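Local coordinates for FERM, RhoGEF and pleckstrin domain protein 2 (Danio rerio, PDB 6D21) that probably acts as a guanine nucleotide exchange factor that activates RAC1, the present fragment being its three-lobed FERM domain, at residues H126-E131 with L138-F143; M211-F216 with F240-H245; Y18-K23 with K63-Q68; L102-D107 with E187-R192. All blocks are in the same frame, centred on the assembly; numbering follows the deposited sequence.

Interaction 1. Residues H126-E131 with L138-F143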
loop_
_atom_site.group_PDB
_atom_site.type_symbol
_atom_site.label_atom_id
_atom_site.label_comp_id
_atom_site.label_asym_id
_atom_site.label_seq_id
_atom_site.Cartn_x
_atom_site.Cartn_y
_atom_site.Cartn_z
ATOM N N HIS A 126 -14.979 9.302 8.882
ATOM C CA HIS A 126 -15.552 8.980 7.570
ATOM C C HIS A 126 -15.682 7.476 7.340
ATOM O O HIS A 126 -16.643 7.003 6.713
ATOM C CB HIS A 126 -14.717 9.595 6.445
ATOM C CG HIS A 126 -14.911 11.066 6.303
ATOM N ND1 HIS A 126 -16.110 11.620 5.906
ATOM C CD2 HIS A 126 -14.074 12.103 6.539
ATOM C CE1 HIS A 126 -15.996 12.936 5.888
ATOM N NE2 HIS A 126 -14.772 13.255 6.268
ATOM N N LEU A 127 -14.704 6.728 7.837
ATOM C CA LEU A 127 -14.769 5.280 7.754
ATOM C C LEU A 127 -15.977 4.758 8.538
ATOM O O LEU A 127 -16.647 3.820 8.107
ATOM C CB LEU A 127 -13.466 4.659 8.251
ATOM C CG LEU A 127 -12.265 4.874 7.312
ATOM C CD1 LEU A 127 -10.977 4.385 7.983
ATOM C CD2 LEU A 127 -12.454 4.138 5.970
ATOM N N VAL A 128 -16.288 5.378 9.667
ATOM C CA VAL A 128 -17.462 4.950 10.423
ATOM C C VAL A 128 -18.738 5.291 9.634
ATOM O O VAL A 128 -19.675 4.493 9.574
ATOM C CB VAL A 128 -17.522 5.590 11.837
ATOM C CG1 VAL A 128 -18.819 5.229 12.528
ATOM C CG2 VAL A 128 -16.349 5.129 12.703
ATOM N N GLN A 129 -18.758 6.465 9.009
ATOM C CA GLN A 129 -19.916 6.882 8.233
ATOM C C GLN A 129 -20.164 5.876 7.120
ATOM O O GLN A 129 -21.308 5.506 6.857
ATOM C CB GLN A 129 -19.717 8.287 7.651
ATOM C CG GLN A 129 -20.925 8.845 6.893
ATOM C CD GLN A 129 -22.124 9.103 7.805
ATOM O OE1 GLN A 129 -21.970 9.558 8.943
ATOM N NE2 GLN A 129 -23.324 8.809 7.307
ATOM N N SER A 130 -19.086 5.416 6.491
ATOM C CA SER A 130 -19.204 4.496 5.359
ATOM C C SER A 130 -19.753 3.121 5.745
ATOM O O SER A 130 -20.493 2.519 4.979
ATOM C CB SER A 130 -17.849 4.316 4.677
ATOM O OG SER A 130 -17.047 3.383 5.386
ATOM N N GLU A 131 -19.381 2.612 6.914
ATOM C CA GLU A 131 -19.814 1.277 7.308
ATOM C C GLU A 131 -21.217 1.257 7.912
ATOM O O GLU A 131 -22.042 0.427 7.526
ATOM C CB GLU A 131 -18.823 0.655 8.298
ATOM C CG GLU A 131 -17.768 -0.239 7.652
ATOM C CD GLU A 131 -17.183 -1.261 8.625
ATOM O OE1 GLU A 131 -17.965 -1.942 9.321
ATOM O OE2 GLU A 131 -15.943 -1.390 8.695
ATOM N N LEU A 138 -25.305 5.559 20.790
ATOM C CA LEU A 138 -25.188 4.164 21.219
ATOM C C LEU A 138 -24.531 3.256 20.175
ATOM O O LEU A 138 -23.726 2.391 20.525
ATOM C CB LEU A 138 -26.573 3.607 21.586
ATOM C CG LEU A 138 -27.308 4.273 22.756
ATOM C CD1 LEU A 138 -28.734 3.739 22.907
ATOM C CD2 LEU A 138 -26.530 4.089 24.051
ATOM N N ALA A 139 -24.877 3.448 18.902
ATOM C CA ALA A 139 -24.351 2.606 17.823
ATOM C C ALA A 139 -22.887 2.904 17.512
ATOM O O ALA A 139 -22.140 2.014 17.098
ATOM C CB ALA A 139 -25.187 2.769 16.567
ATOM N N ASP A 140 -22.478 4.155 17.698
ATOM C CA ASP A 140 -21.085 4.529 17.465
ATOM C C ASP A 140 -20.175 3.942 18.544
ATOM O O ASP A 140 -19.106 3.423 18.242
ATOM C CB ASP A 140 -20.933 6.052 17.406
ATOM C CG ASP A 140 -21.282 6.620 16.039
ATOM O OD1 ASP A 140 -22.274 6.166 15.429
ATOM O OD2 ASP A 140 -20.548 7.512 15.562
ATOM N N ARG A 141 -20.606 4.011 19.799
ATOM C CA ARG A 141 -19.813 3.445 20.883
ATOM C C ARG A 141 -19.720 1.921 20.762
ATOM O O ARG A 141 -18.661 1.333 21.018
ATOM C CB ARG A 141 -20.395 3.857 22.234
ATOM C CG ARG A 141 -20.328 5.358 22.460
ATOM C CD ARG A 141 -21.046 5.825 23.713
ATOM N NE ARG A 141 -20.978 7.280 23.799
ATOM C CZ ARG A 141 -19.964 7.950 24.338
ATOM N NH1 ARG A 141 -18.938 7.297 24.867
ATOM N NH2 ARG A 141 -19.980 9.277 24.357
ATOM N N GLU A 142 -20.817 1.287 20.355
ATOM C CA GLU A 142 -20.827 -0.163 20.154
ATOM C C GLU A 142 -19.887 -0.558 19.015
ATOM O O GLU A 142 -19.119 -1.517 19.129
ATOM C CB GLU A 142 -22.241 -0.656 19.875
ATOM N N PHE A 143 -19.948 0.191 17.921
ATOM C CA PHE A 143 -19.075 -0.065 16.785
ATOM C C PHE A 143 -17.590 0.064 17.153
ATOM O O PHE A 143 -16.775 -0.784 16.786
ATOM C CB PHE A 143 -19.415 0.880 15.630
ATOM C CG PHE A 143 -18.577 0.656 14.392
ATOM C CD1 PHE A 143 -18.887 -0.363 13.508
ATOM C CD2 PHE A 143 -17.488 1.472 14.111
ATOM C CE1 PHE A 143 -18.130 -0.573 12.370
ATOM C CE2 PHE A 143 -16.716 1.270 12.970
ATOM C CZ PHE A 143 -17.042 0.247 12.093
#
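With CG anti to the backbone N (chi1 -178°), Phe143 sends its ring from helix 137-146 toward Val128 and Glu131, which lie one turn apart on helix 117-132. Val128 has CG1 anti to its backbone N, 4.2 Å from Asp140 OD2, and this sets CG2 beside the N, where it meets the ring obliquely, 3.9 Å from Phe143 CE2. The carboxylate of Glu131 stands almost perpendicular to the ring, and OE1 lies in the ring plane at its edge, 3.3 Å from Phe143 CE1, where the slightly positive C-H groups probably suit it. OE2 pairs with Lys105, at a modelled separation too short to be taken literally. With an alanine in place of Phe143, a gap would probably open between Val128 CG2 and helix 137-146 and the Glu131 carboxylate lose its aromatic edge. Asp140 OD2 spends its polarity on His164. The axes run at 107° within the helical central lobe, where Ile132 adjoins Phe143, helix 157-164 supports Asp140 and Val128, and helix 94-110 contributes Lys105.

Interaction 2. Residues M211-F216 with F240-H245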
loop_
_atom_site.group_PDB
_atom_site.type_symbol
_atom_site.label_atom_id
_atom_site.label_comp_id
_atom_site.label_asym_id
_atom_site.label_seq_id
_atom_site.Cartn_x
_atom_site.Cartn_y
_atom_site.Cartn_z
ATOM N N MET A 211 5.731 9.732 -8.768
ATOM C CA MET A 211 6.554 10.813 -9.323
ATOM C C MET A 211 8.038 10.452 -9.392
ATOM O O MET A 211 8.815 11.105 -10.096
ATOM C CB MET A 211 6.388 12.089 -8.490
ATOM C CG MET A 211 7.250 12.143 -7.214
ATOM S SD MET A 211 6.898 10.935 -5.905
ATOM C CE MET A 211 5.305 11.491 -5.290
ATOM N N GLY A 212 8.447 9.441 -8.631
ATOM C CA GLY A 212 9.854 9.084 -8.587
ATOM C C GLY A 212 10.301 8.589 -7.229
ATOM O O GLY A 212 9.512 7.986 -6.501
ATOM N N LEU A 213 11.563 8.826 -6.875
ATOM C CA LEU A 213 12.071 8.276 -5.612
ATOM C C LEU A 213 11.996 9.298 -4.481
ATOM O O LEU A 213 12.072 10.508 -4.704
ATOM C CB LEU A 213 13.505 7.767 -5.767
ATOM C CG LEU A 213 13.643 6.302 -6.199
ATOM C CD1 LEU A 213 13.172 6.074 -7.633
ATOM C CD2 LEU A 213 15.061 5.834 -6.044
ATOM N N GLN A 214 11.828 8.805 -3.264
ATOM C CA GLN A 214 11.824 9.678 -2.101
ATOM C C GLN A 214 12.834 9.207 -1.071
ATOM O O GLN A 214 13.153 8.024 -0.992
ATOM C CB GLN A 214 10.443 9.740 -1.466
ATOM C CG GLN A 214 9.408 10.361 -2.341
ATOM C CD GLN A 214 8.014 9.903 -1.964
ATOM O OE1 GLN A 214 7.842 8.859 -1.338
ATOM N NE2 GLN A 214 7.009 10.681 -2.348
ATOM N N VAL A 215 13.330 10.157 -0.287
ATOM C CA VAL A 215 14.280 9.869 0.766
ATOM C C VAL A 215 13.729 10.401 2.074
ATOM O O VAL A 215 13.374 11.584 2.174
ATOM C CB VAL A 215 15.654 10.502 0.493
ATOM C CG1 VAL A 215 16.615 10.152 1.618
ATOM C CG2 VAL A 215 16.195 10.034 -0.845
ATOM N N PHE A 216 13.646 9.529 3.071
ATOM C CA PHE A 216 13.153 9.935 4.377
ATOM C C PHE A 216 14.207 9.769 5.440
ATOM O O PHE A 216 14.978 8.815 5.413
ATOM C CB PHE A 216 11.930 9.122 4.772
ATOM C CG PHE A 216 10.688 9.484 4.025
ATOM C CD1 PHE A 216 10.431 8.938 2.774
ATOM C CD2 PHE A 216 9.752 10.338 4.590
ATOM C CE1 PHE A 216 9.271 9.251 2.095
ATOM C CE2 PHE A 216 8.589 10.656 3.921
ATOM C CZ PHE A 216 8.343 10.116 2.666
ATOM N N PHE A 240 22.674 0.575 -3.217
ATOM C CA PHE A 240 21.688 1.028 -4.194
ATOM C C PHE A 240 22.135 2.378 -4.751
ATOM O O PHE A 240 22.548 3.267 -4.006
ATOM C CB PHE A 240 20.294 1.116 -3.572
ATOM C CG PHE A 240 19.212 1.489 -4.551
ATOM C CD1 PHE A 240 18.666 0.537 -5.399
ATOM C CD2 PHE A 240 18.731 2.792 -4.612
ATOM C CE1 PHE A 240 17.669 0.879 -6.295
ATOM C CE2 PHE A 240 17.733 3.139 -5.504
ATOM C CZ PHE A 240 17.196 2.181 -6.345
ATOM N N LEU A 241 22.079 2.519 -6.070
ATOM C CA LEU A 241 22.691 3.666 -6.728
ATOM C C LEU A 241 21.682 4.473 -7.543
ATOM O O LEU A 241 21.010 3.938 -8.427
ATOM C CB LEU A 241 23.838 3.209 -7.635
ATOM C CG LEU A 241 25.143 2.690 -7.000
ATOM C CD1 LEU A 241 24.977 1.324 -6.356
ATOM C CD2 LEU A 241 26.219 2.628 -8.055
ATOM N N ILE A 242 21.583 5.762 -7.236
ATOM C CA ILE A 242 20.758 6.679 -8.010
ATOM C C ILE A 242 21.636 7.637 -8.796
ATOM O O ILE A 242 22.259 8.520 -8.215
ATOM C CB ILE A 242 19.817 7.507 -7.122
ATOM C CG1 ILE A 242 18.941 6.602 -6.274
ATOM C CG2 ILE A 242 18.955 8.438 -7.973
ATOM C CD1 ILE A 242 18.143 7.370 -5.259
ATOM N N LYS A 243 21.680 7.465 -10.115
ATOM C CA LYS A 243 22.431 8.372 -10.974
ATOM C C LYS A 243 21.521 9.475 -11.510
ATOM O O LYS A 243 20.530 9.203 -12.191
ATOM C CB LYS A 243 23.083 7.610 -12.132
ATOM C CG LYS A 243 23.934 6.417 -11.697
ATOM C CD LYS A 243 25.159 6.218 -12.595
ATOM C CE LYS A 243 25.702 7.539 -13.127
ATOM N NZ LYS A 243 27.166 7.462 -13.418
ATOM N N LEU A 244 21.864 10.720 -11.199
ATOM C CA LEU A 244 21.060 11.863 -11.609
ATOM C C LEU A 244 21.593 12.500 -12.892
ATOM O O LEU A 244 22.784 12.409 -13.191
ATOM C CB LEU A 244 21.024 12.913 -10.494
ATOM C CG LEU A 244 20.496 12.510 -9.114
ATOM C CD1 LEU A 244 20.494 13.704 -8.179
ATOM C CD2 LEU A 244 19.098 11.912 -9.201
ATOM N N HIS A 245 20.712 13.152 -13.644
ATOM C CA HIS A 245 21.154 13.957 -14.776
ATOM C C HIS A 245 21.940 15.156 -14.263
ATOM O O HIS A 245 21.634 15.694 -13.197
ATOM C CB HIS A 245 19.968 14.414 -15.633
ATOM C CG HIS A 245 19.328 13.309 -16.420
ATOM N ND1 HIS A 245 19.962 12.677 -17.469
ATOM C CD2 HIS A 245 18.112 12.721 -16.306
ATOM C CE1 HIS A 245 19.164 11.748 -17.968
ATOM N NE2 HIS A 245 18.035 11.756 -17.281
#
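The ring of Phe240 meets Leu213 at its edge: Leu213 CD2 lies near the ring plane, 3.8 Å from Phe240 CE2, while the ring of Phe269 forms an edge-to-face pair with Phe240. Cys266, Trp270 and Cys273 of helix 263-281 and Met260 of the neighbouring strand also touch this phenylalanine. The setting is the PH-like C-terminal lobe of the FERM domain, an antiparallel barrel-like sheet closed at one end by its C-terminal helix. Strands 212-217 and 239-244 are not neighbours in that sheet. They face each other across the interior, with the CA atoms of Leu213 and Ile242 9.2 Å apart, so the contact is made wholly by apolar side chains. Leu213 is held in its own strand pair by backbone bonding to Phe225, and its side chain also touches Cys273 of the helix. It therefore joins both walls of the barrel to the helix that plugs it. Ile242, flanked by Leu233 and Phe258 of the strands beside it, extends inward with CD1 anti to CA (chi2 172°), so that the chain runs straight on toward Leu213. Leu213 and Ile242 thus approach tip to tip. The same leucine methyl serves both partners, and its tightest approach is Leu213 CD2 to Ile242 CD1, at 3.5 Å.

Interaction 3. Residues Y18-K23 with K63-Q68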
loop_
_atom_site.group_PDB
_atom_site.type_symbol
_atom_site.label_atom_id
_atom_site.label_comp_id
_atom_site.label_asym_id
_atom_site.label_seq_id
_atom_site.Cartn_x
_atom_site.Cartn_y
_atom_site.Cartn_z
ATOM N N TYR A 18 -9.472 -20.287 -3.790
ATOM C CA TYR A 18 -9.271 -20.373 -5.223
ATOM C C TYR A 18 -8.662 -21.696 -5.597
ATOM O O TYR A 18 -7.622 -22.073 -5.064
ATOM C CB TYR A 18 -8.369 -19.235 -5.699
ATOM C CG TYR A 18 -9.003 -17.896 -5.498
ATOM C CD1 TYR A 18 -8.941 -17.262 -4.269
ATOM C CD2 TYR A 18 -9.692 -17.274 -6.535
ATOM C CE1 TYR A 18 -9.537 -16.046 -4.078
ATOM C CE2 TYR A 18 -10.292 -16.069 -6.357
ATOM C CZ TYR A 18 -10.208 -15.450 -5.127
ATOM O OH TYR A 18 -10.798 -14.232 -4.943
ATOM N N GLU A 19 -9.308 -22.400 -6.522
ATOM C CA GLU A 19 -8.771 -23.657 -7.003
ATOM C C GLU A 19 -8.013 -23.447 -8.305
ATOM O O GLU A 19 -8.547 -22.906 -9.272
ATOM C CB GLU A 19 -9.892 -24.682 -7.164
ATOM C CG GLU A 19 -10.845 -24.683 -5.978
ATOM C CD GLU A 19 -11.267 -26.069 -5.567
ATOM O OE1 GLU A 19 -12.419 -26.466 -5.854
ATOM O OE2 GLU A 19 -10.435 -26.756 -4.945
ATOM N N LEU A 20 -6.750 -23.862 -8.298
ATOM C CA LEU A 20 -5.832 -23.648 -9.406
ATOM C C LEU A 20 -5.013 -24.893 -9.634
ATOM O O LEU A 20 -4.791 -25.664 -8.707
ATOM C CB LEU A 20 -4.891 -22.475 -9.133
ATOM C CG LEU A 20 -5.381 -21.045 -9.312
ATOM C CD1 LEU A 20 -6.077 -20.569 -8.060
ATOM C CD2 LEU A 20 -4.214 -20.131 -9.659
ATOM N N GLU A 21 -4.547 -25.095 -10.859
ATOM C CA GLU A 21 -3.669 -26.228 -11.116
ATOM C C GLU A 21 -2.292 -25.941 -10.524
ATOM O O GLU A 21 -1.934 -24.785 -10.310
ATOM C CB GLU A 21 -3.566 -26.519 -12.612
ATOM C CG GLU A 21 -3.072 -25.344 -13.440
ATOM C CD GLU A 21 -2.530 -25.773 -14.792
ATOM O OE1 GLU A 21 -2.358 -26.994 -15.009
ATOM O OE2 GLU A 21 -2.273 -24.889 -15.636
ATOM N N SER A 22 -1.532 -26.998 -10.264
ATOM C CA SER A 22 -0.214 -26.890 -9.651
ATOM C C SER A 22 0.820 -26.230 -10.576
ATOM O O SER A 22 1.918 -25.883 -10.145
ATOM C CB SER A 22 0.274 -28.280 -9.231
ATOM O OG SER A 22 1.634 -28.255 -8.839
ATOM N N LYS A 23 0.470 -26.068 -11.848
ATOM C CA LYS A 23 1.364 -25.435 -12.809
ATOM C C LYS A 23 1.163 -23.921 -12.855
ATOM O O LYS A 23 1.804 -23.238 -13.656
ATOM C CB LYS A 23 1.149 -26.020 -14.212
ATOM C CG LYS A 23 1.784 -27.379 -14.472
ATOM C CD LYS A 23 1.786 -27.669 -15.964
ATOM C CE LYS A 23 1.797 -29.167 -16.288
ATOM N NZ LYS A 23 2.623 -29.999 -15.367
ATOM N N LYS A 63 6.348 -16.028 -12.223
ATOM C CA LYS A 63 6.887 -17.264 -11.665
ATOM C C LYS A 63 5.768 -18.199 -11.204
ATOM O O LYS A 63 4.655 -17.759 -10.889
ATOM C CB LYS A 63 7.805 -16.955 -10.486
ATOM C CG LYS A 63 9.103 -16.252 -10.842
ATOM C CD LYS A 63 10.024 -16.235 -9.620
ATOM C CE LYS A 63 11.320 -15.478 -9.874
ATOM N NZ LYS A 63 11.579 -15.249 -11.323
ATOM N N LEU A 64 6.077 -19.488 -11.156
ATOM C CA LEU A 64 5.178 -20.478 -10.595
ATOM C C LEU A 64 4.954 -20.173 -9.129
ATOM O O LEU A 64 5.892 -19.805 -8.419
ATOM C CB LEU A 64 5.748 -21.885 -10.742
ATOM C CG LEU A 64 5.960 -22.379 -12.168
ATOM C CD1 LEU A 64 6.425 -23.814 -12.133
ATOM C CD2 LEU A 64 4.679 -22.243 -12.962
ATOM N N ILE A 65 3.718 -20.335 -8.677
ATOM C CA ILE A 65 3.401 -20.098 -7.283
ATOM C C ILE A 65 4.178 -21.062 -6.398
ATOM O O ILE A 65 4.740 -20.641 -5.385
ATOM C CB ILE A 65 1.911 -20.242 -7.018
ATOM C CG1 ILE A 65 1.141 -19.212 -7.843
ATOM C CG2 ILE A 65 1.620 -20.077 -5.530
ATOM C CD1 ILE A 65 -0.351 -19.346 -7.731
ATOM N N VAL A 66 4.241 -22.337 -6.798
ATOM C CA VAL A 66 4.916 -23.363 -5.988
ATOM C C VAL A 66 6.420 -23.116 -5.847
ATOM O O VAL A 66 7.065 -23.666 -4.956
ATOM C CB VAL A 66 4.708 -24.808 -6.555
ATOM C CG1 VAL A 66 3.304 -25.318 -6.249
ATOM C CG2 VAL A 66 5.025 -24.893 -8.054
ATOM N N LYS A 67 6.975 -22.297 -6.727
ATOM C CA LYS A 67 8.375 -21.905 -6.636
ATOM C C LYS A 67 8.594 -20.678 -5.738
ATOM O O LYS A 67 9.729 -20.278 -5.506
ATOM C CB LYS A 67 8.933 -21.618 -8.035
ATOM C CG LYS A 67 9.284 -22.856 -8.855
ATOM C CD LYS A 67 10.293 -22.524 -9.959
ATOM C CE LYS A 67 10.931 -23.785 -10.538
ATOM N NZ LYS A 67 12.030 -23.480 -11.502
ATOM N N GLN A 68 7.518 -20.064 -5.252
ATOM C CA GLN A 68 7.652 -18.849 -4.444
ATOM C C GLN A 68 7.274 -19.075 -2.985
ATOM O O GLN A 68 7.741 -18.360 -2.094
ATOM C CB GLN A 68 6.790 -17.724 -5.021
ATOM C CG GLN A 68 7.027 -17.432 -6.495
ATOM C CD GLN A 68 6.184 -16.272 -6.989
ATOM O OE1 GLN A 68 6.235 -15.176 -6.435
ATOM N NE2 GLN A 68 5.396 -16.513 -8.029
HETATM O O HOH W 1 2.433 -23.158 -9.115
#
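Where the chain leaves strand 15-21, Ser22 and Lys23 pass beside Val66 and Leu64 of a loop, the CA atoms of Lys23 and Leu64 being 6.6 Å apart, and the backbone bonds Lys67 N to Leu64 O and Gln68 N to Ile65 O are part of the loop's short helix-like turn. The loop presents methyls to carbonyl oxygens: Leu64 CD2 presses close to Lys23 O, at 3.1 Å, and Val66 CG2 stands 3.9 Å from Ser22 O. Val66 puts that methyl between its backbone N and carbonyl carbon, with CG1 beside the N (chi1 -75°). Deeper in, Leu20 CD2 and Ile65 CD1 meet loosely at 4.4 Å; Leu20 also touches Leu29 of helix 26-36, and Ile65 touches Ile6 of strand 3-9. A water bridges the two backbones, donating to Ser22 O at 3.0 Å and accepting from Val66 N at 3.1 Å. This is the edge of the ubiquitin-like N-terminal lobe, between an outermost strand and the loop leading to strand 76-81. Between the two segments the polar link is thus one ordered water, whereas just beyond them the backbone bond of Ile65 to Ala24 ties the same loop down directly.

Interaction 4. Residues L102-D107 with E187-R192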
loop_
_atom_site.group_PDB
_atom_site.type_symbol
_atom_site.label_atom_id
_atom_site.label_comp_id
_atom_site.label_asym_id
_atom_site.label_seq_id
_atom_site.Cartn_x
_atom_site.Cartn_y
_atom_site.Cartn_z
ATOM N N LEU A 102 -10.362 1.050 1.557
ATOM C CA LEU A 102 -10.031 -0.097 2.415
ATOM C C LEU A 102 -8.532 -0.269 2.567
ATOM O O LEU A 102 -8.069 -0.761 3.587
ATOM C CB LEU A 102 -10.620 -1.395 1.859
ATOM C CG LEU A 102 -12.144 -1.508 1.864
ATOM C CD1 LEU A 102 -12.573 -2.791 1.155
ATOM C CD2 LEU A 102 -12.672 -1.458 3.291
ATOM N N GLN A 103 -7.769 0.107 1.553
ATOM C CA GLN A 103 -6.307 0.065 1.689
ATOM C C GLN A 103 -5.840 1.095 2.727
ATOM O O GLN A 103 -4.949 0.844 3.544
ATOM C CB GLN A 103 -5.639 0.338 0.339
ATOM C CG GLN A 103 -4.096 0.365 0.393
ATOM C CD GLN A 103 -3.529 -1.016 0.636
ATOM O OE1 GLN A 103 -3.773 -1.946 -0.135
ATOM N NE2 GLN A 103 -2.803 -1.166 1.724
ATOM N N ILE A 104 -6.422 2.287 2.667
ATOM C CA ILE A 104 -6.139 3.312 3.679
ATOM C C ILE A 104 -6.542 2.826 5.067
ATOM O O ILE A 104 -5.830 3.024 6.051
ATOM C CB ILE A 104 -6.887 4.632 3.332
ATOM C CG1 ILE A 104 -6.332 5.205 2.026
ATOM C CG2 ILE A 104 -6.743 5.639 4.458
ATOM C CD1 ILE A 104 -7.292 6.171 1.348
ATOM N N LYS A 105 -7.721 2.215 5.146
ATOM C CA LYS A 105 -8.207 1.674 6.406
ATOM C C LYS A 105 -7.163 0.714 6.983
ATOM O O LYS A 105 -6.816 0.787 8.166
ATOM C CB LYS A 105 -9.547 0.971 6.202
ATOM C CG LYS A 105 -10.146 0.375 7.469
ATOM C CD LYS A 105 -11.593 -0.037 7.230
ATOM C CE LYS A 105 -12.161 -0.760 8.451
ATOM N NZ LYS A 105 -13.604 -1.012 8.210
ATOM N N ARG A 106 -6.633 -0.157 6.127
ATOM C CA ARG A 106 -5.590 -1.105 6.538
ATOM C C ARG A 106 -4.300 -0.429 7.018
ATOM O O ARG A 106 -3.710 -0.812 8.043
ATOM C CB ARG A 106 -5.245 -2.048 5.378
ATOM C CG ARG A 106 -4.242 -3.161 5.787
ATOM C CD ARG A 106 -3.714 -3.906 4.570
ATOM N NE ARG A 106 -4.690 -4.862 4.055
ATOM C CZ ARG A 106 -4.555 -5.499 2.893
ATOM N NH1 ARG A 106 -3.496 -5.263 2.124
ATOM N NH2 ARG A 106 -5.468 -6.377 2.504
ATOM N N ASP A 107 -3.832 0.532 6.229
ATOM C CA ASP A 107 -2.595 1.248 6.512
ATOM C C ASP A 107 -2.712 2.044 7.805
ATOM O O ASP A 107 -1.745 2.180 8.556
ATOM C CB ASP A 107 -2.242 2.198 5.351
ATOM C CG ASP A 107 -1.781 1.446 4.086
ATOM O OD1 ASP A 107 -1.637 0.204 4.147
ATOM O OD2 ASP A 107 -1.563 2.100 3.034
ATOM N N GLU A 187 1.633 13.163 3.701
ATOM C CA GLU A 187 2.997 12.841 3.317
ATOM C C GLU A 187 3.252 11.342 3.262
ATOM O O GLU A 187 4.013 10.865 2.415
ATOM C CB GLU A 187 3.970 13.498 4.298
ATOM C CG GLU A 187 5.425 13.404 3.918
ATOM C CD GLU A 187 6.318 14.117 4.917
ATOM O OE1 GLU A 187 6.929 15.136 4.539
ATOM O OE2 GLU A 187 6.397 13.666 6.083
ATOM N N MET A 188 2.612 10.589 4.157
ATOM C CA MET A 188 2.850 9.155 4.221
ATOM C C MET A 188 1.911 8.289 3.358
ATOM O O MET A 188 2.001 7.064 3.393
ATOM C CB MET A 188 2.758 8.680 5.675
ATOM C CG MET A 188 3.885 9.239 6.525
ATOM S SD MET A 188 5.451 8.513 5.981
ATOM C CE MET A 188 5.274 6.859 6.649
ATOM N N PHE A 189 1.000 8.915 2.625
ATOM C CA PHE A 189 0.072 8.182 1.774
ATOM C C PHE A 189 0.814 7.397 0.699
ATOM O O PHE A 189 1.580 7.973 -0.071
ATOM C CB PHE A 189 -0.927 9.132 1.116
ATOM C CG PHE A 189 -1.821 8.465 0.082
ATOM C CD1 PHE A 189 -2.778 7.534 0.464
ATOM C CD2 PHE A 189 -1.693 8.766 -1.263
ATOM C CE1 PHE A 189 -3.597 6.925 -0.483
ATOM C CE2 PHE A 189 -2.516 8.162 -2.220
ATOM C CZ PHE A 189 -3.463 7.253 -1.825
ATOM N N GLY A 190 0.576 6.090 0.647
ATOM C CA GLY A 190 1.197 5.233 -0.361
ATOM C C GLY A 190 2.664 4.934 -0.068
ATOM O O GLY A 190 3.330 4.238 -0.827
ATOM N N VAL A 191 3.176 5.441 1.050
ATOM C CA VAL A 191 4.605 5.292 1.334
ATOM C C VAL A 191 4.945 3.908 1.931
ATOM O O VAL A 191 4.285 3.438 2.868
ATOM C CB VAL A 191 5.088 6.413 2.283
ATOM C CG1 VAL A 191 6.490 6.133 2.794
ATOM C CG2 VAL A 191 5.024 7.762 1.583
ATOM N N ARG A 192 5.955 3.251 1.365
ATOM C CA ARG A 192 6.502 2.029 1.954
ATOM C C ARG A 192 8.020 2.137 2.085
ATOM O O ARG A 192 8.736 2.215 1.086
ATOM C CB ARG A 192 6.127 0.792 1.132
ATOM C CG ARG A 192 4.742 0.215 1.475
ATOM C CD ARG A 192 3.706 0.897 0.640
ATOM N NE ARG A 192 2.341 0.406 0.819
ATOM C CZ ARG A 192 1.437 0.963 1.621
ATOM N NH1 ARG A 192 1.747 2.027 2.367
ATOM N NH2 ARG A 192 0.211 0.461 1.660
HETATM O O HOH W 2 -0.723 4.676 2.730
#
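Asp107 and Arg192 form a salt bridge in which Arg192 NH2 donates to Asp107 OD2 at 2.8 Å, with an N-H...O angle of 161°. The donor comes on the syn side, tilted out of the carboxylate plane, and Arg192 NH1 adds a weak bond to the same oxygen at 3.4 Å. A water donates to Asp107 OD2, at 2.7 Å, and accepts from Gly190 N at 2.8 Å, tying the carboxylate to the loop backbone. Asp107 OD1 receives Gln103 NE2 at 3.0 Å from above its plane, while Gln103 OE1 binds Val81 N. Gln103 NE2 lies at the edge of the guanidinium, the amide turned 72° to it, but NE2 and Arg192 NH2 are both donors and do not bond each other. Arg192 is bent at chi2 (88°), curling its guanidinium back so that NH1 reaches Val191 O at 2.9 Å. An asparagine at Asp107 would probably leave the Arg192 charge without its mate and weaken the grip on NH2. Farther out, Ile104 CG1 meets the edge of the Phe189 ring, 4.1 Å from CE1, and Phe84 pairs edge-to-face with it. Phe189 and Gly190 occupy the middle of a type II turn, Gly190 with positive phi. The arrangement joins helix 94-110 of the central lobe to the linker into the PH-like lobe, with Val81 of the ubiquitin-like lobe alongside, as at the hub of a FERM cloverleaf.

In the fold
The four contacts sample all three lobes: interaction 3 the ubiquitin-like lobe, interaction 1 the helical one, interaction 2 the PH-like one, and interaction 4 the junction near the chain's centre. Interactions 1 and 2 are buried, about 42 Å apart between centres on opposite sides of that centre. Interaction 2 is purely apolar, whereas interaction 1 mixes an aromatic ring with charge. Interaction 3, partly exposed and touching none of the others, combines a bridging water with methyl-to-carbonyl and apolar contacts. Interaction 4 is buried yet strongly polar, and it touches interactions 1 and 2: the former through Lys105 of helix 94-110, which meets Glu131 and Leu127 on the next helix, 117-132, the latter through Val191 packing on Phe216 and Gln214.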